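Local coordinates for albumin-1 (Psophocarpus tetragonolobus, PDB 1WBA), which serves as a 2S seed storage protein of the winged bean and belongs to the Kunitz-type legume protease inhibitor family, at residues T35-I46 with Q103-P111; D2-G10 with R70-L78. One frame throughout, in Å; residues are numbered along the deposited sequence.

Contact 1: residues T35-I46 with Q103-P111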
loop_
_atom_site.group_PDB
_atom_site.type_symbol
_atom_site.label_atom_id
_atom_site.label_comp_id
_atom_site.label_asym_id
_atom_site.label_seq_id
_atom_site.Cartn_x
_atom_site.Cartn_y
_atom_site.Cartn_z
ATOM N N THR A 35 -8.444 13.910 4.050
ATOM C CA THR A 35 -9.118 13.444 5.253
ATOM C C THR A 35 -8.843 14.515 6.311
ATOM O O THR A 35 -7.940 15.334 6.144
ATOM C CB THR A 35 -8.579 12.069 5.775
ATOM O OG1 THR A 35 -7.181 12.164 6.087
ATOM C CG2 THR A 35 -8.827 10.976 4.777
ATOM N N GLY A 36 -9.624 14.527 7.383
ATOM C CA GLY A 36 -9.388 15.492 8.437
ATOM C C GLY A 36 -9.414 16.932 7.974
ATOM O O GLY A 36 -10.388 17.367 7.371
ATOM N N ASN A 37 -8.308 17.636 8.203
ATOM C CA ASN A 37 -8.165 19.056 7.862
ATOM C C ASN A 37 -7.476 19.314 6.519
ATOM O O ASN A 37 -7.179 20.462 6.169
ATOM C CB ASN A 37 -7.397 19.760 8.985
ATOM C CG ASN A 37 -8.005 19.498 10.347
ATOM O OD1 ASN A 37 -9.136 19.903 10.611
ATOM N ND2 ASN A 37 -7.285 18.769 11.203
ATOM N N GLU A 38 -7.228 18.247 5.765
ATOM C CA GLU A 38 -6.579 18.368 4.461
ATOM C C GLU A 38 -7.478 19.078 3.443
ATOM O O GLU A 38 -8.700 19.050 3.547
ATOM C CB GLU A 38 -6.162 16.983 3.937
ATOM C CG GLU A 38 -5.007 16.371 4.715
ATOM C CD GLU A 38 -4.697 14.935 4.340
ATOM O OE1 GLU A 38 -5.432 14.324 3.539
ATOM O OE2 GLU A 38 -3.702 14.403 4.866
ATOM N N ASN A 39 -6.851 19.685 2.447
ATOM C CA ASN A 39 -7.561 20.404 1.394
ATOM C C ASN A 39 -7.981 19.401 0.327
ATOM O O ASN A 39 -7.149 18.639 -0.168
ATOM C CB ASN A 39 -6.613 21.453 0.798
ATOM C CG ASN A 39 -7.215 22.220 -0.375
ATOM O OD1 ASN A 39 -8.307 21.931 -0.860
ATOM N ND2 ASN A 39 -6.465 23.203 -0.854
ATOM N N PRO A 40 -9.279 19.367 -0.023
ATOM C CA PRO A 40 -9.774 18.431 -1.044
ATOM C C PRO A 40 -9.151 18.619 -2.419
ATOM O O PRO A 40 -9.182 17.707 -3.241
ATOM C CB PRO A 40 -11.289 18.665 -1.043
ATOM C CG PRO A 40 -11.459 20.019 -0.379
ATOM C CD PRO A 40 -10.400 20.019 0.674
ATOM N N GLU A 41 -8.603 19.799 -2.689
ATOM C CA GLU A 41 -7.939 20.028 -3.968
ATOM C C GLU A 41 -6.496 19.512 -3.929
ATOM O O GLU A 41 -5.861 19.359 -4.969
ATOM C CB GLU A 41 -7.932 21.512 -4.316
ATOM C CG GLU A 41 -9.319 22.088 -4.436
ATOM C CD GLU A 41 -9.324 23.538 -4.896
ATOM O OE1 GLU A 41 -8.234 24.092 -5.194
ATOM O OE2 GLU A 41 -10.434 24.114 -4.969
ATOM N N ASP A 42 -5.994 19.230 -2.727
ATOM C CA ASP A 42 -4.633 18.731 -2.544
ATOM C C ASP A 42 -4.689 17.539 -1.567
ATOM O O ASP A 42 -4.137 17.597 -0.462
ATOM C CB ASP A 42 -3.765 19.861 -1.974
ATOM C CG ASP A 42 -2.277 19.547 -1.989
ATOM O OD1 ASP A 42 -1.817 18.704 -2.793
ATOM O OD2 ASP A 42 -1.557 20.170 -1.188
ATOM N N PRO A 43 -5.348 16.439 -1.976
ATOM C CA PRO A 43 -5.491 15.232 -1.147
ATOM C C PRO A 43 -4.149 14.565 -0.840
ATOM O O PRO A 43 -3.292 14.416 -1.729
ATOM C CB PRO A 43 -6.380 14.343 -2.008
ATOM C CG PRO A 43 -5.927 14.675 -3.417
ATOM C CD PRO A 43 -5.808 16.192 -3.359
ATOM N N LEU A 44 -3.989 14.132 0.406
ATOM C CA LEU A 44 -2.734 13.516 0.832
ATOM C C LEU A 44 -2.907 12.165 1.490
ATOM O O LEU A 44 -1.913 11.511 1.805
ATOM C CB LEU A 44 -2.008 14.427 1.827
ATOM C CG LEU A 44 -1.754 15.864 1.406
ATOM C CD1 LEU A 44 -1.266 16.628 2.603
ATOM C CD2 LEU A 44 -0.742 15.917 0.272
ATOM N N SER A 45 -4.151 11.737 1.676
ATOM C CA SER A 45 -4.434 10.470 2.342
ATOM C C SER A 45 -4.683 9.279 1.409
ATOM O O SER A 45 -5.518 9.355 0.507
ATOM C CB SER A 45 -5.636 10.651 3.273
ATOM O OG SER A 45 -5.367 11.691 4.181
ATOM N N ILE A 46 -3.958 8.186 1.638
ATOM C CA ILE A 46 -4.138 6.973 0.850
ATOM C C ILE A 46 -5.211 6.165 1.572
ATOM O O ILE A 46 -5.054 5.816 2.748
ATOM C CB ILE A 46 -2.821 6.171 0.735
ATOM C CG1 ILE A 46 -1.762 7.040 0.050
ATOM C CG2 ILE A 46 -3.054 4.891 -0.063
ATOM C CD1 ILE A 46 -0.380 6.432 -0.017
ATOM N N GLN A 103 -0.325 6.144 9.639
ATOM C CA GLN A 103 -1.250 5.968 8.523
ATOM C C GLN A 103 -0.528 6.260 7.241
ATOM O O GLN A 103 0.526 6.907 7.252
ATOM C CB GLN A 103 -2.399 6.963 8.625
ATOM C CG GLN A 103 -2.917 7.159 10.005
ATOM C CD GLN A 103 -4.164 7.991 10.024
ATOM O OE1 GLN A 103 -4.240 9.036 9.380
ATOM N NE2 GLN A 103 -5.171 7.521 10.753
ATOM N N LEU A 104 -1.118 5.839 6.128
ATOM C CA LEU A 104 -0.502 6.070 4.823
ATOM C C LEU A 104 -0.834 7.441 4.233
ATOM O O LEU A 104 -1.996 7.834 4.143
ATOM C CB LEU A 104 -0.872 4.974 3.817
ATOM C CG LEU A 104 -0.562 3.519 4.173
ATOM C CD1 LEU A 104 -0.614 2.686 2.910
ATOM C CD2 LEU A 104 0.790 3.403 4.794
ATOM N N LYS A 105 0.207 8.155 3.823
ATOM C CA LYS A 105 0.061 9.474 3.234
ATOM C C LYS A 105 0.986 9.558 2.031
ATOM O O LYS A 105 1.938 8.772 1.902
ATOM C CB LYS A 105 0.506 10.555 4.231
ATOM C CG LYS A 105 -0.256 10.612 5.560
ATOM C CD LYS A 105 -1.649 11.194 5.370
ATOM C CE LYS A 105 -2.218 11.700 6.704
ATOM N NZ LYS A 105 -3.637 12.130 6.524
ATOM N N LEU A 106 0.714 10.509 1.146
ATOM C CA LEU A 106 1.597 10.723 0.007
ATOM C C LEU A 106 2.900 11.240 0.637
ATOM O O LEU A 106 2.868 12.043 1.576
ATOM C CB LEU A 106 1.020 11.771 -0.948
ATOM C CG LEU A 106 -0.225 11.357 -1.737
ATOM C CD1 LEU A 106 -0.476 12.387 -2.818
ATOM C CD2 LEU A 106 -0.046 9.980 -2.356
ATOM N N ALA A 107 4.029 10.732 0.161
ATOM C CA ALA A 107 5.333 11.111 0.691
ATOM C C ALA A 107 5.748 12.527 0.338
ATOM O O ALA A 107 5.323 13.066 -0.687
ATOM C CB ALA A 107 6.391 10.144 0.187
ATOM N N GLY A 108 6.583 13.104 1.198
ATOM C CA GLY A 108 7.133 14.429 0.979
ATOM C C GLY A 108 6.284 15.613 1.341
ATOM O O GLY A 108 6.625 16.729 0.977
ATOM N N ARG A 109 5.200 15.380 2.061
ATOM C CA ARG A 109 4.298 16.459 2.450
ATOM C C ARG A 109 4.340 16.673 3.963
ATOM O O ARG A 109 4.454 17.801 4.425
ATOM C CB ARG A 109 2.866 16.155 1.993
ATOM C CG ARG A 109 2.747 15.520 0.608
ATOM C CD ARG A 109 3.206 16.449 -0.502
ATOM N NE ARG A 109 2.361 16.328 -1.693
ATOM C CZ ARG A 109 2.466 15.380 -2.627
ATOM N NH1 ARG A 109 3.393 14.429 -2.541
ATOM N NH2 ARG A 109 1.625 15.385 -3.659
ATOM N N TYR A 110 4.251 15.597 4.733
ATOM C CA TYR A 110 4.309 15.677 6.190
ATOM C C TYR A 110 5.725 15.443 6.644
ATOM O O TYR A 110 6.426 14.593 6.090
ATOM C CB TYR A 110 3.409 14.631 6.828
ATOM C CG TYR A 110 1.957 14.959 6.652
ATOM C CD1 TYR A 110 1.361 15.943 7.432
ATOM C CD2 TYR A 110 1.179 14.293 5.710
ATOM C CE1 TYR A 110 0.039 16.260 7.283
ATOM C CE2 TYR A 110 -0.159 14.601 5.546
ATOM C CZ TYR A 110 -0.717 15.583 6.340
ATOM O OH TYR A 110 -2.033 15.910 6.197
ATOM N N PRO A 111 6.166 16.171 7.679
ATOM C CA PRO A 111 7.537 15.972 8.142
ATOM C C PRO A 111 7.749 14.698 8.965
ATOM O O PRO A 111 8.841 14.125 8.946
ATOM C CB PRO A 111 7.800 17.241 8.957
ATOM C CG PRO A 111 6.440 17.545 9.556
ATOM C CD PRO A 111 5.512 17.289 8.393
HETATM O O HOH W 1 -5.721 13.470 8.110
HETATM O O HOH W 2 0.940 18.713 -1.389
HETATM O O HOH W 3 -4.515 7.106 5.176
#
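L104 comes first, its CB packed against the CB of I46 (3.8 Å) while its carbonyl oxygen takes the backbone N-H of I46 at 3.2 Å. A water spans the carbonyl oxygens of these two residues. K105 faces S45 as a single antiparallel, non-hydrogen-bonded pair, and its CA makes a CA-H...O contact with L44 O. Its side chain starts away from the other segment and comes back: CG stands beside the backbone N and the chain bends once, at chi2 (-74°), then runs out straight, which brings NZ to S45 OG (2.9 Å) and E38 OE2 (2.8 Å). The latter is a salt bridge, with the ammonium above the carboxylate plane rather than in it. Another water, shared with T35 OG1, takes a further N-H, and the ring of F97 lies against the lysine as a cation-pi partner. L106 closes the backbone pairing through its N-H to L44 O (2.9 Å), and its CD2 leans on I46 CG1. At R109 the CG methylene rests against L44 CD2 (3.5 Å), and NE reaches D42 OD2 through a water. Y110 comes last: its hydroxyl donates to the anti lone pair of E38 OE2 (2.6 Å), near the ring plane, and CE2 touches L44 CD1. OE2 is thus gripped twice; OE1 takes T35 N and S45 OG from one face, so the carboxylate is held firmly in rotation. The bridge joins strand 45-48 of the large antiparallel sheet to 103-106, an outer strand of the three-stranded sheet, within what is, by family, a beta-trefoil.

Contact 2: residues D2-G10 with R70-L78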
loop_
_atom_site.group_PDB
_atom_site.type_symbol
_atom_site.label_atom_id
_atom_site.label_comp_id
_atom_site.label_asym_id
_atom_site.label_seq_id
_atom_site.Cartn_x
_atom_site.Cartn_y
_atom_site.Cartn_z
ATOM N N ASP A 2 12.077 -17.237 -0.570
ATOM C CA ASP A 2 10.637 -17.086 -0.230
ATOM C C ASP A 2 9.802 -17.235 -1.498
ATOM O O ASP A 2 10.338 -17.180 -2.601
ATOM C CB ASP A 2 10.368 -15.717 0.412
ATOM C CG ASP A 2 9.587 -15.828 1.714
ATOM O OD1 ASP A 2 8.474 -16.414 1.714
ATOM O OD2 ASP A 2 10.097 -15.338 2.740
ATOM N N ASP A 3 8.501 -17.431 -1.324
ATOM C CA ASP A 3 7.581 -17.600 -2.440
ATOM C C ASP A 3 7.362 -16.326 -3.230
ATOM O O ASP A 3 7.372 -15.243 -2.664
ATOM C CB ASP A 3 6.213 -18.050 -1.929
ATOM C CG ASP A 3 6.230 -19.444 -1.352
ATOM O OD1 ASP A 3 7.042 -20.282 -1.800
ATOM O OD2 ASP A 3 5.414 -19.699 -0.446
ATOM N N PRO A 4 7.220 -16.441 -4.562
ATOM C CA PRO A 4 6.987 -15.237 -5.354
ATOM C C PRO A 4 5.516 -14.857 -5.133
ATOM O O PRO A 4 4.706 -15.707 -4.775
ATOM C CB PRO A 4 7.254 -15.712 -6.793
ATOM C CG PRO A 4 6.856 -17.144 -6.757
ATOM C CD PRO A 4 7.391 -17.628 -5.431
ATOM N N VAL A 5 5.206 -13.571 -5.236
ATOM C CA VAL A 5 3.839 -13.098 -5.087
ATOM C C VAL A 5 3.188 -13.269 -6.466
ATOM O O VAL A 5 3.836 -13.025 -7.489
ATOM C CB VAL A 5 3.829 -11.613 -4.692
ATOM C CG1 VAL A 5 2.392 -11.095 -4.615
ATOM C CG2 VAL A 5 4.577 -11.431 -3.358
ATOM N N TYR A 6 1.938 -13.718 -6.501
ATOM C CA TYR A 6 1.236 -13.932 -7.766
ATOM C C TYR A 6 0.146 -12.915 -8.008
ATOM O O TYR A 6 -0.491 -12.469 -7.055
ATOM C CB TYR A 6 0.585 -15.323 -7.789
ATOM C CG TYR A 6 1.566 -16.432 -8.035
ATOM C CD1 TYR A 6 1.930 -16.793 -9.333
ATOM C CD2 TYR A 6 2.192 -17.072 -6.973
ATOM C CE1 TYR A 6 2.904 -17.761 -9.565
ATOM C CE2 TYR A 6 3.161 -18.040 -7.193
ATOM C CZ TYR A 6 3.512 -18.376 -8.495
ATOM O OH TYR A 6 4.475 -19.334 -8.694
ATOM N N ASP A 7 -0.062 -12.541 -9.268
ATOM C CA ASP A 7 -1.148 -11.628 -9.598
ATOM C C ASP A 7 -2.464 -12.438 -9.658
ATOM O O ASP A 7 -2.463 -13.671 -9.558
ATOM C CB ASP A 7 -0.872 -10.814 -10.890
ATOM C CG ASP A 7 -0.753 -11.682 -12.161
ATOM O OD1 ASP A 7 -1.347 -12.776 -12.260
ATOM O OD2 ASP A 7 -0.069 -11.232 -13.084
ATOM N N ALA A 8 -3.578 -11.745 -9.842
ATOM C CA ALA A 8 -4.873 -12.395 -9.874
ATOM C C ALA A 8 -5.015 -13.434 -10.989
ATOM O O ALA A 8 -5.919 -14.252 -10.948
ATOM C CB ALA A 8 -5.976 -11.344 -9.968
ATOM N N GLU A 9 -4.150 -13.374 -11.992
ATOM C CA GLU A 9 -4.192 -14.313 -13.098
ATOM C C GLU A 9 -3.269 -15.501 -12.895
ATOM O O GLU A 9 -3.222 -16.401 -13.729
ATOM C CB GLU A 9 -3.848 -13.611 -14.404
ATOM C CG GLU A 9 -4.837 -12.529 -14.785
ATOM C CD GLU A 9 -4.392 -11.754 -16.008
ATOM O OE1 GLU A 9 -3.635 -10.769 -15.855
ATOM O OE2 GLU A 9 -4.792 -12.139 -17.127
ATOM N N GLY A 10 -2.544 -15.517 -11.783
ATOM C CA GLY A 10 -1.655 -16.636 -11.517
ATOM C C GLY A 10 -0.258 -16.536 -12.086
ATOM O O GLY A 10 0.439 -17.525 -12.209
ATOM N N ARG A 70 14.001 -10.341 -10.666
ATOM C CA ARG A 70 13.048 -10.284 -11.762
ATOM C C ARG A 70 11.619 -10.228 -11.225
ATOM O O ARG A 70 10.806 -9.464 -11.726
ATOM C CB ARG A 70 13.224 -11.498 -12.670
ATOM N N ASN A 71 11.352 -10.966 -10.151
ATOM C CA ASN A 71 10.025 -11.020 -9.565
ATOM C C ASN A 71 9.966 -10.563 -8.117
ATOM O O ASN A 71 10.970 -10.582 -7.396
ATOM C CB ASN A 71 9.469 -12.435 -9.673
ATOM C CG ASN A 71 9.443 -12.931 -11.099
ATOM O OD1 ASN A 71 10.280 -13.732 -11.483
ATOM N ND2 ASN A 71 8.523 -12.423 -11.902
ATOM N N ILE A 72 8.766 -10.179 -7.698
ATOM C CA ILE A 72 8.522 -9.718 -6.337
ATOM C C ILE A 72 8.281 -10.955 -5.505
ATOM O O ILE A 72 7.497 -11.818 -5.896
ATOM C CB ILE A 72 7.267 -8.791 -6.249
ATOM C CG1 ILE A 72 7.463 -7.527 -7.111
ATOM C CG2 ILE A 72 6.969 -8.426 -4.781
ATOM C CD1 ILE A 72 8.612 -6.634 -6.670
ATOM N N LEU A 73 8.988 -11.061 -4.382
ATOM C CA LEU A 73 8.851 -12.204 -3.500
ATOM C C LEU A 73 8.228 -11.749 -2.198
ATOM O O LEU A 73 8.282 -10.567 -1.870
ATOM C CB LEU A 73 10.222 -12.830 -3.199
ATOM C CG LEU A 73 11.122 -13.273 -4.358
ATOM C CD1 LEU A 73 12.371 -13.907 -3.773
ATOM C CD2 LEU A 73 10.401 -14.250 -5.275
ATOM N N GLU A 74 7.651 -12.696 -1.462
ATOM C CA GLU A 74 7.049 -12.392 -0.178
ATOM C C GLU A 74 8.163 -12.018 0.767
ATOM O O GLU A 74 9.283 -12.526 0.656
ATOM C CB GLU A 74 6.289 -13.589 0.353
ATOM C CG GLU A 74 5.039 -13.892 -0.416
ATOM C CD GLU A 74 4.289 -15.084 0.159
ATOM O OE1 GLU A 74 4.330 -15.280 1.393
ATOM O OE2 GLU A 74 3.664 -15.820 -0.629
ATOM N N ASN A 75 7.873 -11.064 1.642
ATOM C CA ASN A 75 8.819 -10.556 2.636
ATOM C C ASN A 75 10.002 -9.746 2.110
ATOM O O ASN A 75 10.912 -9.417 2.867
ATOM C CB ASN A 75 9.311 -11.687 3.538
ATOM C CG ASN A 75 8.177 -12.417 4.187
ATOM O OD1 ASN A 75 7.934 -13.590 3.916
ATOM N ND2 ASN A 75 7.421 -11.712 4.986
ATOM N N MET A 76 9.979 -9.426 0.822
ATOM C CA MET A 76 11.013 -8.632 0.169
ATOM C C MET A 76 10.649 -7.161 0.374
ATOM O O MET A 76 9.470 -6.813 0.253
ATOM C CB MET A 76 11.001 -8.965 -1.325
ATOM C CG MET A 76 11.779 -7.990 -2.247
ATOM S SD MET A 76 11.723 -8.460 -3.958
ATOM C CE MET A 76 12.790 -9.812 -3.984
ATOM N N ARG A 77 11.618 -6.332 0.769
ATOM C CA ARG A 77 11.360 -4.911 0.988
ATOM C C ARG A 77 11.045 -4.191 -0.311
ATOM O O ARG A 77 11.812 -4.284 -1.281
ATOM C CB ARG A 77 12.524 -4.249 1.728
ATOM C CG ARG A 77 12.772 -4.876 3.098
ATOM C CD ARG A 77 13.949 -4.221 3.804
ATOM N NE ARG A 77 13.628 -2.912 4.376
ATOM C CZ ARG A 77 13.015 -2.757 5.540
ATOM N NH1 ARG A 77 12.652 -3.823 6.230
ATOM N NH2 ARG A 77 12.841 -1.553 6.059
ATOM N N LEU A 78 9.945 -3.430 -0.299
ATOM C CA LEU A 78 9.447 -2.731 -1.478
ATOM C C LEU A 78 9.189 -1.262 -1.313
ATOM O O LEU A 78 8.949 -0.771 -0.208
ATOM C CB LEU A 78 8.096 -3.325 -1.885
ATOM C CG LEU A 78 7.977 -4.841 -1.884
ATOM C CD1 LEU A 78 6.510 -5.195 -1.962
ATOM C CD2 LEU A 78 8.786 -5.439 -3.041
HETATM O O HOH W 4 2.768 -16.365 -2.955
#
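P4 and L73 face each other as a single antiparallel, non-hydrogen-bonded pair, flanked by two backbone hydrogen bonds: E74 N to D3 O (2.8 Å) and V5 N to I72 O (3.0 Å). Between them P4 CA and L73 CA make bent CA-H...O contacts with I72 O and D3 O. Apolar contact follows the same line: L73 CD2 lies against P4 CB (3.8 Å), while V5 CG2 sits between I72 CG2 and E74 CG, with I120 of strand 116-122 touching both V5 and I72. In the beta-trefoil expected of this family, the pairing joins the N-terminal segment, at one bridge, to the chain that leads into strand 78-82; by analogy with Kunitz inhibitors, that chain follows the reactive-site loop region. The polar part gathers round E74, whose CG is anti to the carbonyl carbon (chi1 -70°) and whose chain is extended beyond it, bringing OE2 to D3 CB (3.6 Å). D2 CB packs against E74 O (3.4 Å), its side chain crossing that of E74 at about a right angle. A water donates to both E74 OE2 (2.6 Å) and P4 O (2.7 Å). D3 OD2 and E74 OE2 stand 4.3 Å apart, and K122 makes salt bridges to both, which probably offsets their repulsion.

Contacts 1 and 2 lie on opposite sides of the chain's centre, their own centres 28 Å apart and their nearest atoms about 10 Å, so neither touches the other. Along the sequence they interleave: 2-10, 35-46, 70-78, 103-111. Both rest on one antiparallel bridge flanked by two backbone bonds, and both add a lysine facing carboxylate, but the lysine of contact 1 belongs to the pairing itself, whereas that of contact 2 comes from strand 116-122. Contact 1 connects the two sheets; contact 2 pairs two irregular segments against the large one. Neither includes the disulfide C135-C141.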